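Local atomic coordinates of D-hydantoinase (Ralstonia pickettii, PDB entry 1NFG), a protein that probably catalyses the stereospecific hydrolysis of the cyclic amide bond of D-hydantoin derivatives with the aid of two zinc ions per subunit. Residues V56-E61 against T86-F91; I5-I10 against T41-G46; M179-N184 against F285-R290. All coordinates share one frame; numbering follows the deposited sequence.

From the N terminus, the first contact to close is interaction 2, in which 41-46 returns to 5-10 after some 30 residues that hold strands and no helix; it joins neighbouring strands of the N-terminal beta region. Strand 48-58 follows almost at once and leads into interaction 1, where 86-91 comes back beside 56-61 through helix 73-82, inside the barrel near one zinc ion. Interaction 3 spans the longest loop, about 100 residues, and brings 285-290 over 179-184 at the other zinc. The three loops follow one another in series, neither nesting nor crossing. Interactions 1 and 3 touch where F91 packs on M179, whereas interactions 2 and 3 lie on opposite sides of the chain's centre.

Interaction 1. Residues V56-E61 against T86-F91; sequences VHTHVE and TTIVDF. With ZN (zinc ion), chain E.
F91 turns the edge of its phenyl ring toward one face of the H57 imidazole. Their planes stand at 74° with centroids 5.0 Å apart, an edge-to-face pair in which F91 CE2 sits above the imidazole, displaced toward its rim. H59 leans obliquely against the same phenyl, completing an aromatic cluster. Both histidines bind one zinc through NE2, with H57 NE2 at 2.4 Å and H59 NE2 at 2.3 Å from the metal, and D313 and the carbamate of K148 are further ligands. This His-X-His signature at the end of the first barrel strand marks the metallo-dependent hydrolases. D90 turns its carboxylate to T58 and V60, its CG anti to the backbone N (chi1 -156°). D90 OD1 accepts from T58 OG1 on the anti lone pair at 3.0 Å and from V60 N on the syn lone pair at 2.7 Å, while W107 and a water serve D90 OD2. The backbone bond from F91 N to T58 O, 3.1 Å long, continues the parallel pairing. With H59 ND1 donating to a water that bonds F91 O, and H57 ND1 bonded to E260, each ring is held at both nitrogens, which would limit its rotation and keep NE2 on the metal.

Interaction 2. Residues I5-I10 against T41-G46; sequences IKNGTI and TIDAAG
CG of D43 stands anti to its backbone N (chi1 -161°) and CG of N7 is anti to its carbonyl carbon (chi1 -52°), which together bring the carboxylate and the amide within bonding distance. N7 ND2 donates to D43 OD1 at 2.9 Å; D43 OD1 lies close to the N7 amide plane, while ND2 comes from above the carboxylate plane, and the two planes are 57° apart. From the opposite face, A45 N reaches the same D43 OD1 at 3.0 Å, closing an Asx turn. The backbones are joined as parallel strands, K6 N to I42 O at 3.0 Å and A44 N to K6 O at 2.8 Å. On one side of this pairing I5 CG2 rests on A44 CB, 3.6 Å away. On the other, the extended K6 chain passes across the T41 methyl, K6 CE lying 3.8 Å from T41 CG2. This N-terminal beta region, related in sequence to that of the urease alpha subunit, is distant from the zinc site. N7, where the chain turns a corner, also donates its backbone N to D20. K6 NZ stays 4.6 Å from D43 OD2, but its charge would be expected to favour an ionised carboxylate, whose OD1 ties the corner at N7 to the Asx turn.

Interaction 3. Residues M179-N184 against F285-R290; sequences MVHAEN and FTPPAR. With ZN (zinc ion), chain F.
E183 reaches across to T286, P287 and P288 with a side chain whose CB points toward them. E183 CG lies beside the ring of P287, 4.1 Å from P287 CG. The extended chi2 (-177°) carries the carboxyl carbon on along the same ring, E183 CD lying 3.9 Å from P287 CG. That proline comes after a cis peptide bond. OE1 accepts from NE2 of H181, although its exact position is less certain, and forms a salt bridge with R210. This His-carboxylate pair belongs to the segment that holds strand 178-180 of the TIM barrel, where H181 holds the second zinc, H181 ND1 being 2.4 Å from the metal; H237 and the carbamate of K148 are further ligands. If the bond to E183 is as modelled, the imidazole is gripped from two sides and would have little freedom to turn. The T286 methyl meets this ring at its edge, T286 CG2 lying 3.6 Å from H181 CE1. T286 OG1 is bonded to N335, and T286 and N335 probably contact the substrate. A zinc-bound water donates to T286 O at 3.0 Å. OE2 of E183 packs against P288, 3.8 Å from P288 CD, and accepts from another water, which in turn accepts from R290 NH2.

Interaction 1. Residues V56-E61 against T86-F91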
loop_
_atom_site.group_PDB
_atom_site.type_symbol
_atom_site.label_atom_id
_atom_site.label_comp_id
_atom_site.label_asym_id
_atom_site.label_seq_id
_atom_site.Cartn_x
_atom_site.Cartn_y
_atom_site.Cartn_z
ATOM N N VAL A 56 -1.177 -30.044 9.129
ATOM C CA VAL A 56 -2.599 -29.787 8.951
ATOM C C VAL A 56 -3.072 -29.659 7.503
ATOM O O VAL A 56 -4.169 -29.162 7.252
ATOM C CB VAL A 56 -3.032 -28.518 9.733
ATOM C CG1 VAL A 56 -2.629 -28.662 11.194
ATOM C CG2 VAL A 56 -2.413 -27.265 9.115
ATOM N N HIS A 57 -2.266 -30.109 6.549
ATOM C CA HIS A 57 -2.679 -30.020 5.153
ATOM C C HIS A 57 -2.214 -31.223 4.343
ATOM O O HIS A 57 -1.201 -31.153 3.642
ATOM C CB HIS A 57 -2.147 -28.729 4.522
ATOM C CG HIS A 57 -2.743 -28.412 3.182
ATOM N ND1 HIS A 57 -2.859 -27.120 2.709
ATOM C CD2 HIS A 57 -3.257 -29.210 2.217
ATOM C CE1 HIS A 57 -3.422 -27.140 1.514
ATOM N NE2 HIS A 57 -3.675 -28.395 1.193
ATOM N N THR A 58 -2.963 -32.321 4.437
ATOM C CA THR A 58 -2.633 -33.538 3.704
ATOM C C THR A 58 -3.811 -34.113 2.930
ATOM O O THR A 58 -4.978 -33.891 3.268
ATOM C CB THR A 58 -2.123 -34.663 4.639
ATOM O OG1 THR A 58 -3.115 -34.946 5.638
ATOM C CG2 THR A 58 -0.833 -34.260 5.308
ATOM N N HIS A 59 -3.476 -34.854 1.880
ATOM C CA HIS A 59 -4.447 -35.537 1.034
ATOM C C HIS A 59 -3.858 -36.935 0.917
ATOM O O HIS A 59 -3.495 -37.402 -0.164
ATOM C CB HIS A 59 -4.533 -34.862 -0.332
ATOM C CG HIS A 59 -4.964 -33.429 -0.265
ATOM N ND1 HIS A 59 -6.172 -33.040 0.270
ATOM C CD2 HIS A 59 -4.344 -32.292 -0.661
ATOM C CE1 HIS A 59 -6.280 -31.725 0.202
ATOM N NE2 HIS A 59 -5.183 -31.247 -0.359
ATOM N N VAL A 60 -3.745 -37.569 2.078
ATOM C CA VAL A 60 -3.184 -38.901 2.241
ATOM C C VAL A 60 -3.717 -39.977 1.283
ATOM O O VAL A 60 -2.938 -40.746 0.717
ATOM C CB VAL A 60 -3.380 -39.339 3.703
ATOM C CG1 VAL A 60 -2.988 -40.763 3.875
ATOM C CG2 VAL A 60 -2.535 -38.462 4.610
ATOM N N GLU A 61 -5.036 -40.028 1.107
ATOM C CA GLU A 61 -5.671 -41.001 0.217
ATOM C C GLU A 61 -6.730 -40.283 -0.613
ATOM O O GLU A 61 -7.692 -39.738 -0.076
ATOM C CB GLU A 61 -6.322 -42.116 1.030
ATOM C CG GLU A 61 -6.233 -43.482 0.383
ATOM C CD GLU A 61 -6.814 -44.565 1.265
ATOM O OE1 GLU A 61 -8.050 -44.703 1.293
ATOM O OE2 GLU A 61 -6.039 -45.269 1.942
ATOM N N THR A 86 3.877 -36.649 13.791
ATOM C CA THR A 86 3.027 -37.558 14.549
ATOM C C THR A 86 1.518 -37.313 14.488
ATOM O O THR A 86 0.732 -38.162 14.908
ATOM C CB THR A 86 3.450 -37.575 16.028
ATOM O OG1 THR A 86 3.420 -36.239 16.552
ATOM C CG2 THR A 86 4.852 -38.152 16.164
ATOM N N THR A 87 1.108 -36.146 14.007
ATOM C CA THR A 87 -0.312 -35.851 13.872
ATOM C C THR A 87 -0.538 -35.277 12.490
ATOM O O THR A 87 0.327 -34.614 11.917
ATOM C CB THR A 87 -0.823 -34.857 14.928
ATOM O OG1 THR A 87 -0.763 -35.468 16.220
ATOM C CG2 THR A 87 -2.273 -34.476 14.647
ATOM N N ILE A 88 -1.713 -35.540 11.948
ATOM C CA ILE A 88 -2.030 -35.077 10.619
ATOM C C ILE A 88 -3.502 -34.725 10.583
ATOM O O ILE A 88 -4.291 -35.272 11.347
ATOM C CB ILE A 88 -1.678 -36.192 9.610
ATOM C CG1 ILE A 88 -0.723 -35.636 8.570
ATOM C CG2 ILE A 88 -2.933 -36.787 8.970
ATOM C CD1 ILE A 88 0.058 -36.700 7.857
ATOM N N VAL A 89 -3.869 -33.771 9.745
ATOM C CA VAL A 89 -5.273 -33.416 9.623
ATOM C C VAL A 89 -5.525 -33.503 8.132
ATOM O O VAL A 89 -5.148 -32.617 7.373
ATOM C CB VAL A 89 -5.565 -32.007 10.163
ATOM C CG1 VAL A 89 -7.064 -31.791 10.254
ATOM C CG2 VAL A 89 -4.950 -31.850 11.546
ATOM N N ASP A 90 -6.124 -34.614 7.719
ATOM C CA ASP A 90 -6.404 -34.875 6.317
ATOM C C ASP A 90 -7.695 -34.193 5.897
ATOM O O ASP A 90 -8.564 -33.892 6.728
ATOM C CB ASP A 90 -6.520 -36.382 6.090
ATOM C CG ASP A 90 -6.235 -36.785 4.657
ATOM O OD1 ASP A 90 -5.079 -36.657 4.209
ATOM O OD2 ASP A 90 -7.172 -37.239 3.975
ATOM N N PHE A 91 -7.804 -33.938 4.598
ATOM C CA PHE A 91 -8.990 -33.305 4.049
ATOM C C PHE A 91 -10.002 -34.362 3.634
ATOM O O PHE A 91 -9.843 -35.024 2.607
ATOM C CB PHE A 91 -8.617 -32.426 2.846
ATOM C CG PHE A 91 -8.102 -31.068 3.229
ATOM C CD1 PHE A 91 -8.975 -30.088 3.690
ATOM C CD2 PHE A 91 -6.739 -30.779 3.176
ATOM C CE1 PHE A 91 -8.504 -28.839 4.095
ATOM C CE2 PHE A 91 -6.255 -29.537 3.576
ATOM C CZ PHE A 91 -7.142 -28.564 4.038
HETATM ZN ZN ZN E . -4.618 -29.052 -0.892
HETATM O O HOH W 1 -8.015 -35.356 0.770
HETATM O O HOH W 2 -6.850 -37.632 1.562
#

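Interaction 2. Residues I5-I10 against T41-G46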
loop_
_atom_site.group_PDB
_atom_site.type_symbol
_atom_site.label_atom_id
_atom_site.label_comp_id
_atom_site.label_asym_id
_atom_site.label_seq_id
_atom_site.Cartn_x
_atom_site.Cartn_y
_atom_site.Cartn_z
ATOM N N ILE A 5 13.667 -40.280 28.504
ATOM C CA ILE A 5 14.552 -39.770 27.465
ATOM C C ILE A 5 15.540 -38.865 28.192
ATOM O O ILE A 5 15.162 -37.828 28.755
ATOM C CB ILE A 5 13.769 -38.991 26.388
ATOM C CG1 ILE A 5 12.753 -39.926 25.725
ATOM C CG2 ILE A 5 14.729 -38.451 25.330
ATOM C CD1 ILE A 5 11.808 -39.236 24.775
ATOM N N LYS A 6 16.805 -39.278 28.187
ATOM C CA LYS A 6 17.856 -38.556 28.892
ATOM C C LYS A 6 18.948 -37.973 28.005
ATOM O O LYS A 6 19.151 -38.419 26.871
ATOM C CB LYS A 6 18.526 -39.496 29.898
ATOM C CG LYS A 6 19.320 -40.610 29.217
ATOM C CD LYS A 6 20.085 -41.475 30.198
ATOM C CE LYS A 6 20.870 -42.565 29.464
ATOM N NZ LYS A 6 21.658 -43.435 30.391
ATOM N N ASN A 7 19.660 -36.988 28.555
ATOM C CA ASN A 7 20.785 -36.341 27.878
ATOM C C ASN A 7 20.434 -35.540 26.637
ATOM O O ASN A 7 21.315 -35.220 25.835
ATOM C CB ASN A 7 21.849 -37.376 27.478
ATOM C CG ASN A 7 22.268 -38.263 28.629
ATOM O OD1 ASN A 7 22.279 -37.838 29.786
ATOM N ND2 ASN A 7 22.631 -39.501 28.316
ATOM N N GLY A 8 19.157 -35.225 26.469
ATOM C CA GLY A 8 18.762 -34.470 25.301
ATOM C C GLY A 8 18.443 -33.032 25.639
ATOM O O GLY A 8 18.331 -32.659 26.812
ATOM N N THR A 9 18.307 -32.221 24.599
ATOM C CA THR A 9 17.972 -30.819 24.771
ATOM C C THR A 9 16.535 -30.635 24.307
ATOM O O THR A 9 16.243 -30.713 23.116
ATOM C CB THR A 9 18.899 -29.917 23.937
ATOM O OG1 THR A 9 20.260 -30.165 24.310
ATOM C CG2 THR A 9 18.575 -28.450 24.176
ATOM N N ILE A 10 15.640 -30.414 25.261
ATOM C CA ILE A 10 14.234 -30.216 24.956
ATOM C C ILE A 10 14.034 -28.846 24.317
ATOM O O ILE A 10 14.276 -27.804 24.941
ATOM C CB ILE A 10 13.372 -30.297 26.229
ATOM C CG1 ILE A 10 13.555 -31.667 26.888
ATOM C CG2 ILE A 10 11.905 -30.029 25.886
ATOM C CD1 ILE A 10 12.855 -31.801 28.235
ATOM N N THR A 41 14.837 -46.788 28.362
ATOM C CA THR A 41 15.503 -45.505 28.484
ATOM C C THR A 41 16.153 -45.202 27.150
ATOM O O THR A 41 16.839 -46.048 26.575
ATOM C CB THR A 41 16.588 -45.516 29.585
ATOM O OG1 THR A 41 15.964 -45.567 30.876
ATOM C CG2 THR A 41 17.455 -44.263 29.494
ATOM N N ILE A 42 15.914 -43.999 26.644
ATOM C CA ILE A 42 16.496 -43.597 25.375
ATOM C C ILE A 42 17.543 -42.520 25.628
ATOM O O ILE A 42 17.324 -41.591 26.413
ATOM C CB ILE A 42 15.421 -43.064 24.416
ATOM C CG1 ILE A 42 14.408 -44.175 24.111
ATOM C CG2 ILE A 42 16.075 -42.558 23.139
ATOM C CD1 ILE A 42 13.222 -43.730 23.261
ATOM N N ASP A 43 18.688 -42.666 24.971
ATOM C CA ASP A 43 19.776 -41.716 25.122
ATOM C C ASP A 43 19.720 -40.682 24.001
ATOM O O ASP A 43 20.141 -40.951 22.873
ATOM C CB ASP A 43 21.115 -42.448 25.075
ATOM C CG ASP A 43 22.243 -41.632 25.671
ATOM O OD1 ASP A 43 22.178 -40.386 25.610
ATOM O OD2 ASP A 43 23.201 -42.239 26.191
ATOM N N ALA A 44 19.203 -39.499 24.320
ATOM C CA ALA A 44 19.085 -38.423 23.341
ATOM C C ALA A 44 20.321 -37.525 23.331
ATOM O O ALA A 44 20.266 -36.382 22.887
ATOM C CB ALA A 44 17.841 -37.594 23.629
ATOM N N ALA A 45 21.437 -38.056 23.817
ATOM C CA ALA A 45 22.687 -37.306 23.862
ATOM C C ALA A 45 22.999 -36.670 22.509
ATOM O O ALA A 45 22.907 -37.324 21.466
ATOM C CB ALA A 45 23.832 -38.225 24.282
ATOM N N GLY A 46 23.365 -35.392 22.537
ATOM C CA GLY A 46 23.700 -34.684 21.315
ATOM C C GLY A 46 22.533 -34.497 20.363
ATOM O O GLY A 46 22.727 -34.157 19.193
#

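Interaction 3. Residues M179-N184 against F285-R290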
loop_
_atom_site.group_PDB
_atom_site.type_symbol
_atom_site.label_atom_id
_atom_site.label_comp_id
_atom_site.label_asym_id
_atom_site.label_seq_id
_atom_site.Cartn_x
_atom_site.Cartn_y
_atom_site.Cartn_z
ATOM N N MET A 179 -11.664 -22.740 5.654
ATOM C CA MET A 179 -10.391 -22.783 4.957
ATOM C C MET A 179 -10.723 -22.645 3.477
ATOM O O MET A 179 -11.781 -23.101 3.035
ATOM C CB MET A 179 -9.705 -24.118 5.200
ATOM C CG MET A 179 -9.485 -24.431 6.662
ATOM S SD MET A 179 -8.679 -26.019 6.852
ATOM C CE MET A 179 -10.067 -26.982 7.158
ATOM N N VAL A 180 -9.837 -22.028 2.703
ATOM C CA VAL A 180 -10.130 -21.859 1.291
ATOM C C VAL A 180 -8.937 -21.902 0.348
ATOM O O VAL A 180 -7.875 -21.358 0.638
ATOM C CB VAL A 180 -10.903 -20.532 1.045
ATOM C CG1 VAL A 180 -10.167 -19.381 1.663
ATOM C CG2 VAL A 180 -11.066 -20.288 -0.437
ATOM N N HIS A 181 -9.137 -22.581 -0.778
ATOM C CA HIS A 181 -8.146 -22.683 -1.841
ATOM C C HIS A 181 -8.495 -21.455 -2.684
ATOM O O HIS A 181 -9.520 -21.439 -3.364
ATOM C CB HIS A 181 -8.381 -23.963 -2.636
ATOM C CG HIS A 181 -7.564 -24.066 -3.881
ATOM N ND1 HIS A 181 -6.526 -24.960 -4.016
ATOM C CD2 HIS A 181 -7.644 -23.402 -5.059
ATOM C CE1 HIS A 181 -6.002 -24.848 -5.224
ATOM N NE2 HIS A 181 -6.663 -23.908 -5.878
ATOM N N ALA A 182 -7.659 -20.422 -2.630
ATOM C CA ALA A 182 -7.954 -19.187 -3.346
ATOM C C ALA A 182 -7.286 -18.943 -4.694
ATOM O O ALA A 182 -6.152 -18.479 -4.783
ATOM C CB ALA A 182 -7.705 -17.990 -2.422
ATOM N N GLU A 183 -8.022 -19.255 -5.748
ATOM C CA GLU A 183 -7.576 -19.027 -7.113
ATOM C C GLU A 183 -8.843 -18.716 -7.872
ATOM O O GLU A 183 -9.899 -19.265 -7.552
ATOM C CB GLU A 183 -6.951 -20.273 -7.713
ATOM C CG GLU A 183 -5.475 -20.391 -7.531
ATOM C CD GLU A 183 -4.958 -21.611 -8.233
ATOM O OE1 GLU A 183 -5.569 -22.674 -8.026
ATOM O OE2 GLU A 183 -3.964 -21.525 -8.983
ATOM N N ASN A 184 -8.760 -17.822 -8.848
ATOM C CA ASN A 184 -9.936 -17.515 -9.638
ATOM C C ASN A 184 -9.960 -18.563 -10.743
ATOM O O ASN A 184 -9.225 -18.467 -11.738
ATOM C CB ASN A 184 -9.864 -16.114 -10.226
ATOM C CG ASN A 184 -11.099 -15.770 -11.025
ATOM O OD1 ASN A 184 -11.383 -16.408 -12.045
ATOM N ND2 ASN A 184 -11.855 -14.770 -10.563
ATOM N N PHE A 285 1.849 -28.727 -9.392
ATOM C CA PHE A 285 0.990 -28.649 -8.219
ATOM C C PHE A 285 0.336 -27.278 -8.250
ATOM O O PHE A 285 0.762 -26.402 -9.006
ATOM C CB PHE A 285 1.779 -28.869 -6.925
ATOM C CG PHE A 285 3.091 -28.153 -6.878
ATOM C CD1 PHE A 285 3.144 -26.777 -6.699
ATOM C CD2 PHE A 285 4.280 -28.862 -7.005
ATOM C CE1 PHE A 285 4.363 -26.123 -6.647
ATOM C CE2 PHE A 285 5.502 -28.218 -6.953
ATOM C CZ PHE A 285 5.547 -26.845 -6.774
ATOM N N THR A 286 -0.696 -27.096 -7.435
ATOM C CA THR A 286 -1.435 -25.847 -7.424
ATOM C C THR A 286 -1.602 -25.227 -6.040
ATOM O O THR A 286 -1.877 -25.931 -5.072
ATOM C CB THR A 286 -2.829 -26.080 -8.042
ATOM O OG1 THR A 286 -2.675 -26.508 -9.401
ATOM C CG2 THR A 286 -3.673 -24.815 -7.990
ATOM N N PRO A 287 -1.436 -23.893 -5.932
ATOM C CA PRO A 287 -1.099 -22.992 -7.039
ATOM C C PRO A 287 0.268 -23.336 -7.617
ATOM O O PRO A 287 1.028 -24.100 -7.021
ATOM C CB PRO A 287 -1.146 -21.621 -6.385
ATOM C CG PRO A 287 -2.268 -21.775 -5.414
ATOM C CD PRO A 287 -1.947 -23.119 -4.784
ATOM N N PRO A 288 0.606 -22.770 -8.784
ATOM C CA PRO A 288 1.893 -23.044 -9.433
ATOM C C PRO A 288 3.113 -22.580 -8.651
ATOM O O PRO A 288 3.036 -21.646 -7.853
ATOM C CB PRO A 288 1.783 -22.294 -10.766
ATOM C CG PRO A 288 0.324 -22.091 -10.958
ATOM C CD PRO A 288 -0.170 -21.801 -9.574
ATOM N N ALA A 289 4.242 -23.236 -8.903
ATOM C CA ALA A 289 5.499 -22.864 -8.274
ATOM C C ALA A 289 5.780 -21.438 -8.743
ATOM O O ALA A 289 5.581 -21.114 -9.916
ATOM C CB ALA A 289 6.603 -23.788 -8.734
ATOM N N ARG A 290 6.247 -20.590 -7.835
ATOM C CA ARG A 290 6.525 -19.202 -8.172
ATOM C C ARG A 290 7.986 -18.911 -8.521
ATOM O O ARG A 290 8.598 -19.634 -9.305
ATOM C CB ARG A 290 6.065 -18.315 -7.022
ATOM C CG ARG A 290 4.605 -18.532 -6.646
ATOM C CD ARG A 290 3.707 -18.459 -7.870
ATOM N NE ARG A 290 2.296 -18.373 -7.508
ATOM C CZ ARG A 290 1.297 -18.401 -8.385
ATOM N NH1 ARG A 290 1.550 -18.517 -9.684
ATOM N NH2 ARG A 290 0.043 -18.312 -7.962
HETATM ZN ZN ZN F . -5.330 -26.649 -2.827
HETATM O O HOH W 3 -2.600 -19.029 -9.250
HETATM O O HOH W 4 -3.865 -27.880 -3.880
#